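PDB 6XSO: cellulase from Uncultured bacterium, which probably hydrolyses internal beta-1,4-glycosidic linkages in cellulose and related plant polysaccharides, acting as a broad-specificity endoglucanase of glycoside hydrolase family 5, subfamily 4. Local coordinates for residues Thr49-His54 / Asn96-Lys101; Cys117-His122 / Arg155-Ala160; Asp288-Leu293 / Val304-Trp309. All coordinates share one frame; numbering follows the deposited sequence.

Interaction 1: Thr49-His54 / Asn96-Lys101; sequences TTTVQH and NEAWMK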
loop_
_atom_site.group_PDB
_atom_site.type_symbol
_atom_site.label_atom_id
_atom_site.label_comp_id
_atom_site.label_asym_id
_atom_site.label_seq_id
_atom_site.Cartn_x
_atom_site.Cartn_y
_atom_site.Cartn_z
ATOM N N THR A 49 14.692 7.017 -20.209
ATOM C CA THR A 49 15.823 6.224 -20.666
ATOM C C THR A 49 16.749 5.768 -19.543
ATOM O O THR A 49 17.672 4.988 -19.815
ATOM C CB THR A 49 16.660 7.000 -21.700
ATOM O OG1 THR A 49 17.124 8.234 -21.132
ATOM C CG2 THR A 49 15.850 7.279 -22.955
ATOM N N THR A 50 16.556 6.249 -18.310
ATOM C CA THR A 50 17.311 5.769 -17.160
ATOM C C THR A 50 16.367 5.564 -15.980
ATOM O O THR A 50 15.293 6.178 -15.903
ATOM C CB THR A 50 18.380 6.763 -16.688
ATOM O OG1 THR A 50 17.746 7.873 -16.038
ATOM C CG2 THR A 50 19.209 7.270 -17.858
ATOM N N THR A 51 16.778 4.710 -15.037
ATOM C CA THR A 51 15.952 4.537 -13.847
ATOM C C THR A 51 15.918 5.812 -13.012
ATOM O O THR A 51 14.936 6.073 -12.309
ATOM C CB THR A 51 16.421 3.374 -12.971
ATOM O OG1 THR A 51 17.686 3.675 -12.374
ATOM C CG2 THR A 51 16.540 2.106 -13.738
ATOM N N VAL A 52 16.980 6.613 -13.067
ATOM C CA VAL A 52 17.051 7.815 -12.242
ATOM C C VAL A 52 15.965 8.798 -12.639
ATOM O O VAL A 52 15.370 9.467 -11.788
ATOM C CB VAL A 52 18.457 8.431 -12.359
ATOM C CG1 VAL A 52 18.527 9.789 -11.690
ATOM C CG2 VAL A 52 19.489 7.479 -11.766
ATOM N N GLN A 53 15.723 8.931 -13.946
ATOM C CA GLN A 53 14.703 9.860 -14.416
ATOM C C GLN A 53 13.351 9.534 -13.800
ATOM O O GLN A 53 12.618 10.431 -13.384
ATOM C CB GLN A 53 14.603 9.792 -15.936
ATOM C CG GLN A 53 15.779 10.398 -16.664
ATOM C CD GLN A 53 15.772 10.062 -18.127
ATOM O OE1 GLN A 53 14.908 9.328 -18.603
ATOM N NE2 GLN A 53 16.741 10.587 -18.853
ATOM N N HIS A 54 13.018 8.250 -13.725
ATOM C CA HIS A 54 11.761 7.811 -13.131
ATOM C C HIS A 54 11.758 8.070 -11.634
ATOM O O HIS A 54 10.839 8.710 -11.108
ATOM C CB HIS A 54 11.624 6.330 -13.483
ATOM C CG HIS A 54 10.445 5.629 -12.886
ATOM N ND1 HIS A 54 9.958 4.464 -13.434
ATOM C CD2 HIS A 54 9.685 5.876 -11.792
ATOM C CE1 HIS A 54 8.937 4.034 -12.717
ATOM N NE2 HIS A 54 8.758 4.865 -11.710
ATOM N N ASN A 96 11.324 -3.848 -18.247
ATOM C CA ASN A 96 12.719 -3.900 -18.663
ATOM C C ASN A 96 13.607 -4.313 -17.489
ATOM O O ASN A 96 13.283 -4.086 -16.323
ATOM C CB ASN A 96 13.185 -2.577 -19.266
ATOM C CG ASN A 96 13.111 -1.438 -18.308
ATOM O OD1 ASN A 96 13.988 -1.259 -17.452
ATOM N ND2 ASN A 96 12.072 -0.626 -18.452
ATOM N N GLU A 97 14.740 -4.946 -17.817
ATOM C CA GLU A 97 15.585 -5.532 -16.774
ATOM C C GLU A 97 16.169 -4.466 -15.856
ATOM O O GLU A 97 16.298 -4.682 -14.642
ATOM C CB GLU A 97 16.696 -6.371 -17.410
ATOM C CG GLU A 97 16.193 -7.643 -18.064
ATOM C CD GLU A 97 17.305 -8.446 -18.713
ATOM O OE1 GLU A 97 18.489 -8.072 -18.547
ATOM O OE2 GLU A 97 16.992 -9.451 -19.389
ATOM N N ALA A 98 16.505 -3.297 -16.405
ATOM C CA ALA A 98 17.121 -2.258 -15.577
ATOM C C ALA A 98 16.161 -1.778 -14.495
ATOM O O ALA A 98 16.575 -1.498 -13.360
ATOM C CB ALA A 98 17.567 -1.083 -16.450
ATOM N N TRP A 99 14.873 -1.666 -14.829
ATOM C CA TRP A 99 13.915 -1.191 -13.842
ATOM C C TRP A 99 13.700 -2.230 -12.751
ATOM O O TRP A 99 13.695 -1.900 -11.555
ATOM C CB TRP A 99 12.577 -0.825 -14.502
ATOM C CG TRP A 99 11.609 -0.307 -13.459
ATOM C CD1 TRP A 99 10.459 -0.902 -13.020
ATOM C CD2 TRP A 99 11.771 0.883 -12.671
ATOM N NE1 TRP A 99 9.881 -0.141 -12.025
ATOM C CE2 TRP A 99 10.667 0.958 -11.789
ATOM C CE3 TRP A 99 12.729 1.902 -12.642
ATOM C CZ2 TRP A 99 10.502 2.008 -10.884
ATOM C CZ3 TRP A 99 12.560 2.949 -11.739
ATOM C CH2 TRP A 99 11.456 2.989 -10.874
ATOM N N MET A 100 13.558 -3.499 -13.135
ATOM C CA MET A 100 13.358 -4.538 -12.133
ATOM C C MET A 100 14.568 -4.626 -11.212
ATOM O O MET A 100 14.420 -4.819 -10.005
ATOM C CB MET A 100 13.083 -5.880 -12.819
ATOM C CG MET A 100 12.527 -6.942 -11.839
ATOM S SD MET A 100 10.859 -6.632 -11.188
ATOM C CE MET A 100 9.885 -7.205 -12.584
ATOM N N LYS A 101 15.769 -4.496 -11.777
ATOM C CA LYS A 101 16.987 -4.469 -10.971
ATOM C C LYS A 101 16.967 -3.330 -9.965
ATOM O O LYS A 101 17.407 -3.499 -8.818
ATOM C CB LYS A 101 18.171 -4.329 -11.913
ATOM C CG LYS A 101 19.532 -4.310 -11.252
ATOM C CD LYS A 101 20.649 -4.417 -12.300
ATOM C CE LYS A 101 22.034 -4.334 -11.672
ATOM N NZ LYS A 101 23.099 -4.464 -12.716
#

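Interaction 2: Cys117-His122 / Arg155-Ala160; sequences CIINVH and RQIAEA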
loop_
_atom_site.group_PDB
_atom_site.type_symbol
_atom_site.label_atom_id
_atom_site.label_comp_id
_atom_site.label_asym_id
_atom_site.label_seq_id
_atom_site.Cartn_x
_atom_site.Cartn_y
_atom_site.Cartn_z
ATOM N N CYS A 117 9.071 -5.416 3.883
ATOM C CA CYS A 117 8.982 -4.591 2.686
ATOM C C CYS A 117 7.757 -5.010 1.880
ATOM O O CYS A 117 7.603 -6.188 1.555
ATOM C CB CYS A 117 10.230 -4.744 1.812
ATOM S SG CYS A 117 10.270 -3.562 0.441
ATOM N N ILE A 118 6.876 -4.058 1.582
ATOM C CA ILE A 118 5.745 -4.284 0.679
ATOM C C ILE A 118 6.059 -3.606 -0.650
ATOM O O ILE A 118 6.367 -2.411 -0.679
ATOM C CB ILE A 118 4.452 -3.697 1.274
ATOM C CG1 ILE A 118 4.043 -4.373 2.582
ATOM C CG2 ILE A 118 3.306 -3.792 0.245
ATOM C CD1 ILE A 118 2.941 -3.577 3.346
ATOM N N ILE A 119 5.933 -4.349 -1.760
ATOM C CA ILE A 119 5.985 -3.754 -3.095
ATOM C C ILE A 119 4.618 -3.933 -3.747
ATOM O O ILE A 119 3.935 -4.935 -3.511
ATOM C CB ILE A 119 7.081 -4.311 -4.016
ATOM C CG1 ILE A 119 6.980 -5.825 -4.121
ATOM C CG2 ILE A 119 8.462 -3.860 -3.507
ATOM C CD1 ILE A 119 7.948 -6.409 -5.168
ATOM N N ASN A 120 4.211 -2.958 -4.555
ATOM C CA ASN A 120 2.861 -2.990 -5.120
ATOM C C ASN A 120 2.871 -2.593 -6.603
ATOM O O ASN A 120 3.918 -2.488 -7.248
ATOM C CB ASN A 120 1.878 -2.109 -4.317
ATOM C CG ASN A 120 2.052 -0.618 -4.599
ATOM O OD1 ASN A 120 3.017 -0.201 -5.234
ATOM N ND2 ASN A 120 1.110 0.188 -4.127
ATOM N N VAL A 121 1.666 -2.377 -7.121
ATOM C CA VAL A 121 1.389 -1.800 -8.436
ATOM C C VAL A 121 0.587 -0.533 -8.126
ATOM O O VAL A 121 -0.544 -0.622 -7.623
ATOM C CB VAL A 121 0.613 -2.792 -9.313
ATOM C CG1 VAL A 121 0.055 -2.127 -10.565
ATOM C CG2 VAL A 121 1.508 -3.983 -9.705
ATOM N N HIS A 122 1.184 0.650 -8.369
ATOM C CA HIS A 122 0.723 1.881 -7.725
ATOM C C HIS A 122 -0.022 2.743 -8.707
ATOM O O HIS A 122 -1.251 2.625 -8.840
ATOM C CB HIS A 122 1.901 2.551 -7.001
ATOM C CG HIS A 122 1.476 3.524 -5.955
ATOM N ND1 HIS A 122 1.102 3.125 -4.690
ATOM C CD2 HIS A 122 1.298 4.867 -5.990
ATOM C CE1 HIS A 122 0.762 4.176 -3.974
ATOM N NE2 HIS A 122 0.897 5.253 -4.727
ATOM N N ARG A 155 3.316 -12.116 -12.706
ATOM C CA ARG A 155 4.233 -13.242 -12.850
ATOM C C ARG A 155 5.676 -12.752 -12.872
ATOM O O ARG A 155 6.562 -13.367 -12.268
ATOM C CB ARG A 155 3.917 -14.060 -14.102
ATOM C CG ARG A 155 2.659 -14.913 -13.972
ATOM C CD ARG A 155 2.538 -16.005 -15.050
ATOM N NE ARG A 155 2.706 -15.496 -16.411
ATOM C CZ ARG A 155 1.722 -14.973 -17.135
ATOM N NH1 ARG A 155 0.498 -14.903 -16.639
ATOM N NH2 ARG A 155 1.965 -14.528 -18.364
ATOM N N GLN A 156 5.932 -11.639 -13.561
ATOM C CA GLN A 156 7.299 -11.128 -13.653
ATOM C C GLN A 156 7.804 -10.654 -12.298
ATOM O O GLN A 156 8.944 -10.948 -11.911
ATOM C CB GLN A 156 7.358 -9.961 -14.637
ATOM C CG GLN A 156 7.145 -10.317 -16.089
ATOM C CD GLN A 156 7.037 -9.073 -16.944
ATOM O OE1 GLN A 156 8.044 -8.426 -17.238
ATOM N NE2 GLN A 156 5.806 -8.725 -17.341
ATOM N N ILE A 157 6.988 -9.879 -11.585
ATOM C CA ILE A 157 7.403 -9.413 -10.263
ATOM C C ILE A 157 7.619 -10.610 -9.349
ATOM O O ILE A 157 8.614 -10.690 -8.624
ATOM C CB ILE A 157 6.370 -8.436 -9.668
ATOM C CG1 ILE A 157 6.209 -7.188 -10.543
ATOM C CG2 ILE A 157 6.806 -8.014 -8.260
ATOM C CD1 ILE A 157 4.967 -6.374 -10.248
ATOM N N ALA A 158 6.655 -11.534 -9.332
ATOM C CA ALA A 158 6.760 -12.708 -8.473
ATOM C C ALA A 158 8.016 -13.520 -8.769
ATOM O O ALA A 158 8.711 -13.963 -7.839
ATOM C CB ALA A 158 5.496 -13.557 -8.613
ATOM N N GLU A 159 8.335 -13.720 -10.049
ATOM C CA GLU A 159 9.556 -14.447 -10.391
ATOM C C GLU A 159 10.790 -13.725 -9.878
ATOM O O GLU A 159 11.721 -14.359 -9.365
ATOM C CB GLU A 159 9.649 -14.613 -11.909
ATOM C CG GLU A 159 8.668 -15.581 -12.499
ATOM C CD GLU A 159 8.967 -17.029 -12.142
ATOM O OE1 GLU A 159 10.029 -17.278 -11.544
ATOM O OE2 GLU A 159 8.124 -17.897 -12.462
ATOM N N ALA A 160 10.838 -12.400 -10.032
ATOM C CA ALA A 160 12.031 -11.662 -9.634
ATOM C C ALA A 160 12.287 -11.799 -8.137
ATOM O O ALA A 160 13.442 -11.913 -7.700
ATOM C CB ALA A 160 11.890 -10.192 -10.028
#

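Interaction 3: Asp288-Leu293 / Val304-Trp309; sequences DLMNGL and VIIGEW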
loop_
_atom_site.group_PDB
_atom_site.type_symbol
_atom_site.label_atom_id
_atom_site.label_comp_id
_atom_site.label_asym_id
_atom_site.label_seq_id
_atom_site.Cartn_x
_atom_site.Cartn_y
_atom_site.Cartn_z
ATOM N N ASP A 288 -14.672 4.332 14.960
ATOM C CA ASP A 288 -15.624 3.906 13.936
ATOM C C ASP A 288 -14.900 3.293 12.746
ATOM O O ASP A 288 -15.325 2.254 12.225
ATOM C CB ASP A 288 -16.461 5.108 13.492
ATOM C CG ASP A 288 -17.325 4.802 12.273
ATOM O OD1 ASP A 288 -18.301 4.046 12.435
ATOM O OD2 ASP A 288 -17.031 5.313 11.164
ATOM N N LEU A 289 -13.810 3.925 12.306
ATOM C CA LEU A 289 -12.990 3.364 11.238
ATOM C C LEU A 289 -12.523 1.961 11.596
ATOM O O LEU A 289 -12.680 1.015 10.810
ATOM C CB LEU A 289 -11.787 4.279 10.982
ATOM C CG LEU A 289 -10.589 3.697 10.224
ATOM C CD1 LEU A 289 -10.962 3.435 8.779
ATOM C CD2 LEU A 289 -9.379 4.609 10.257
ATOM N N MET A 290 -11.947 1.802 12.785
ATOM C CA MET A 290 -11.421 0.501 13.163
ATOM C C MET A 290 -12.541 -0.521 13.305
ATOM O O MET A 290 -12.348 -1.696 12.965
ATOM C CB MET A 290 -10.631 0.616 14.467
ATOM C CG MET A 290 -9.437 1.560 14.408
ATOM S SD MET A 290 -8.180 1.034 13.237
ATOM C CE MET A 290 -7.106 2.479 13.189
ATOM N N ASN A 291 -13.716 -0.093 13.790
ATOM C CA ASN A 291 -14.836 -1.017 13.964
ATOM C C ASN A 291 -15.240 -1.651 12.634
ATOM O O ASN A 291 -15.521 -2.854 12.574
ATOM C CB ASN A 291 -16.038 -0.306 14.607
ATOM C CG ASN A 291 -15.904 -0.126 16.130
ATOM O OD1 ASN A 291 -15.096 -0.781 16.799
ATOM N ND2 ASN A 291 -16.722 0.772 16.679
ATOM N N GLY A 292 -15.274 -0.862 11.556
ATOM C CA GLY A 292 -15.639 -1.416 10.260
ATOM C C GLY A 292 -14.627 -2.424 9.760
ATOM O O GLY A 292 -14.992 -3.475 9.225
ATOM N N LEU A 293 -13.346 -2.118 9.943
ATOM C CA LEU A 293 -12.296 -3.054 9.560
ATOM C C LEU A 293 -12.390 -4.330 10.381
ATOM O O LEU A 293 -12.160 -5.430 9.857
ATOM C CB LEU A 293 -10.923 -2.401 9.709
ATOM C CG LEU A 293 -10.739 -1.100 8.912
ATOM C CD1 LEU A 293 -9.369 -0.492 9.146
ATOM C CD2 LEU A 293 -10.967 -1.333 7.411
ATOM N N VAL A 304 -5.646 -6.831 8.584
ATOM C CA VAL A 304 -5.760 -5.598 7.820
ATOM C C VAL A 304 -4.508 -4.754 7.976
ATOM O O VAL A 304 -3.936 -4.632 9.073
ATOM C CB VAL A 304 -7.017 -4.809 8.229
ATOM C CG1 VAL A 304 -7.081 -3.440 7.543
ATOM C CG2 VAL A 304 -8.255 -5.623 7.928
ATOM N N ILE A 305 -4.108 -4.142 6.869
ATOM C CA ILE A 305 -3.035 -3.161 6.819
ATOM C C ILE A 305 -3.637 -1.831 6.394
ATOM O O ILE A 305 -4.307 -1.752 5.356
ATOM C CB ILE A 305 -1.926 -3.583 5.832
ATOM C CG1 ILE A 305 -1.283 -4.897 6.267
ATOM C CG2 ILE A 305 -0.922 -2.425 5.627
ATOM C CD1 ILE A 305 -0.444 -5.569 5.160
ATOM N N ILE A 306 -3.397 -0.787 7.184
ATOM C CA ILE A 306 -3.694 0.592 6.772
ATOM C C ILE A 306 -2.401 1.068 6.110
ATOM O O ILE A 306 -1.440 1.512 6.763
ATOM C CB ILE A 306 -4.165 1.454 7.943
ATOM C CG1 ILE A 306 -5.453 0.870 8.535
ATOM C CG2 ILE A 306 -4.357 2.896 7.493
ATOM C CD1 ILE A 306 -5.896 1.597 9.820
ATOM N N GLY A 307 -2.335 0.884 4.786
ATOM C CA GLY A 307 -1.076 1.010 4.076
ATOM C C GLY A 307 -0.669 2.417 3.756
ATOM O O GLY A 307 0.454 2.623 3.288
ATOM N N GLU A 308 -1.573 3.375 3.945
ATOM C CA GLU A 308 -1.225 4.783 3.930
ATOM C C GLU A 308 -2.107 5.472 4.948
ATOM O O GLU A 308 -3.308 5.206 5.005
ATOM C CB GLU A 308 -1.526 5.476 2.592
ATOM C CG GLU A 308 -0.811 4.891 1.392
ATOM C CD GLU A 308 -1.153 5.582 0.094
ATOM O OE1 GLU A 308 -1.761 6.686 0.122
ATOM O OE2 GLU A 308 -0.762 5.031 -0.965
ATOM N N TRP A 309 -1.508 6.356 5.750
ATOM C CA TRP A 309 -2.302 7.261 6.566
ATOM C C TRP A 309 -1.540 8.547 6.836
ATOM O O TRP A 309 -0.312 8.616 6.718
ATOM C CB TRP A 309 -2.727 6.632 7.894
ATOM C CG TRP A 309 -1.565 6.396 8.860
ATOM C CD1 TRP A 309 -0.573 5.459 8.728
ATOM C CD2 TRP A 309 -1.294 7.093 10.086
ATOM N NE1 TRP A 309 0.300 5.535 9.794
ATOM C CE2 TRP A 309 -0.123 6.522 10.637
ATOM C CE3 TRP A 309 -1.920 8.140 10.764
ATOM C CZ2 TRP A 309 0.423 6.957 11.835
ATOM C CZ3 TRP A 309 -1.378 8.564 11.972
ATOM C CH2 TRP A 309 -0.220 7.973 12.486
#

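Interaction 1: Thr49-His54 / Asn96-Lys101
Trp99, whose indole carries most of the contact with His54, is anchored at its own backbone: Trp99 N donates to Asn96 OD1 at 2.8 Å, with the donor tilted 32° from the plane of the carboxamide. Asn96 thereby caps the N terminus of helix 97-111. From this first turn the indole reaches across to His54, and the two rings form an offset stack. The imidazole and the six-membered ring have centroids 3.7 Å apart and planes inclined by only 10°. Trp99 CH2 lies over the middle of the imidazole. Both side chains extend with CG anti to the backbone N (chi1 176° for His54), which takes each ring away from its own backbone so that the two overlap between the helices. The rotation of the imidazole is fixed by two bonds, ND1 to Glu88 OE2 and NE2 to Leu39 O. Because Glu88 OE1 also binds Asn96 ND2, one carboxylate positions both the stacked histidine and the residue that caps the helix of its tryptophan partner. Thr51 adds a second contact nearer the base of the indole: its methyl CG2 is 4.0 Å from Trp99 CE3 and 3.6 Å from Ala98 O, and Thr51 O approaches CZ3 at the indole edge. Helix 51-55 has a cap of its own, Gln53 N bonding Thr50 OG1 at 3.1 Å. The stack joins two N-capped helix starts, alongside loop residues such as Leu39 and Glu88 that follow strands 31-34 and 78-81, on what is probably the end of the TIM barrel where family 5 enzymes carry their active site.

Interaction 2: Cys117-His122 / Arg155-Ala160
Ile157 reaches from its helix toward Ile119 and Val121, and its side chain divides between them. CB touches neither, standing 5.2 Å from Ile119 CD1. From there the short branch, CG2, lies anti to the backbone N and meets Ile119 CD1 at 3.7 Å. The longer branch runs the other way: CG1 serves as a spacer, and with chi2 extended at 164° it delivers CD1 to Val121 CG2 at 4.2 Å. Ile119 answers with its own terminal methyl, and the two isoleucines slide past each other in opposite directions, so the contact is made alongside by methyl groups, with no polar atom involved. Asn120, its CB directed away from the helix, bonds through ND2 to His122 ND1 at 3.0 Å and 174°, nearly in the plane of both groups. Asn120 is also held by Val83 N and Glu171, which links this part of the chain to the residues after strand 78-81 and to strand 168-171. The contact belongs to the outer layer of the barrel, where helix 140-161 covers strand 116-119. Ile119 also packs on Val107 of helix 97-111 and Phe170 of strand 168-171, placing Ile157 beside a junction of two helices and two strands.

Interaction 3: Asp288-Leu293 / Val304-Trp309
Apolar packing carries this contact entirely, with Leu293 and Met290 of helix 279-298 facing Val304 and Ile306 of the strand. Leu293 CD1 lies against two partners at once, Val304 CG1 at 4.1 Å and Ile306 CD1 at the same distance, and the leucine crosses each of these side chains at roughly a right angle. Met290, three residues earlier in the helix, arrives by a different route. The CB of Met290 does not point directly at the strand, but the chain bends at chi2 (-63°) and then runs on extended, which sets CE 3.7 Å from Ile306 CD1; SD is 4.1 Å from that same methyl. Ile306 CD1 is therefore met both by the CD1 branch of Leu293 and by the thioether end of Met290. Val304 and Ile306 both present their side chains to the helix, whereas Ile305 between them points the other way, the alternation expected of a strand. Helix and strand are consecutive parts of a beta-alpha-beta crossover, formed by strand 264-270, helix 279-298 and strand 304-309 of the TIM barrel, and their local axes pass 10.9 Å apart at 138°. Phe335 of helix 325-341 and Val268 of strand 264-270 also touch Ile306.

No hydrogen bond joins the two segments; polar bonds lie within the helix or lead away. Gly292 N bonds Asp288 O at 3.2 Å, and Asp288 OD2 bonds Gly241 N. Ile305 and Ile306 pair through the backbone with strands 264-270 and 345-349 respectively. Glu308 forms a salt bridge with Arg80 and bonds Tyr271.

How the interactions relate
The three contacts follow one another along the chain and together sample a single eight-stranded TIM barrel. Interactions 1 and 2 are neighbours, with centres 15 Å apart: helix 97-111 leads into strand 116-119, and Met100 CG packs on Ala160 CB at 3.8 Å. Interaction 3 lies across the chain's centre, about 34 Å from interaction 1 and 23 Å from interaction 2 between centres. Interactions 2 and 3 each pack a helix on a strand of the same barrel, on opposite sides of the chain's centre. They touch at His122 CE1 and Glu308 OE2, 3.5 Å apart, probably at the catalytic end of the barrel, while interaction 1 joins the starts of two helices.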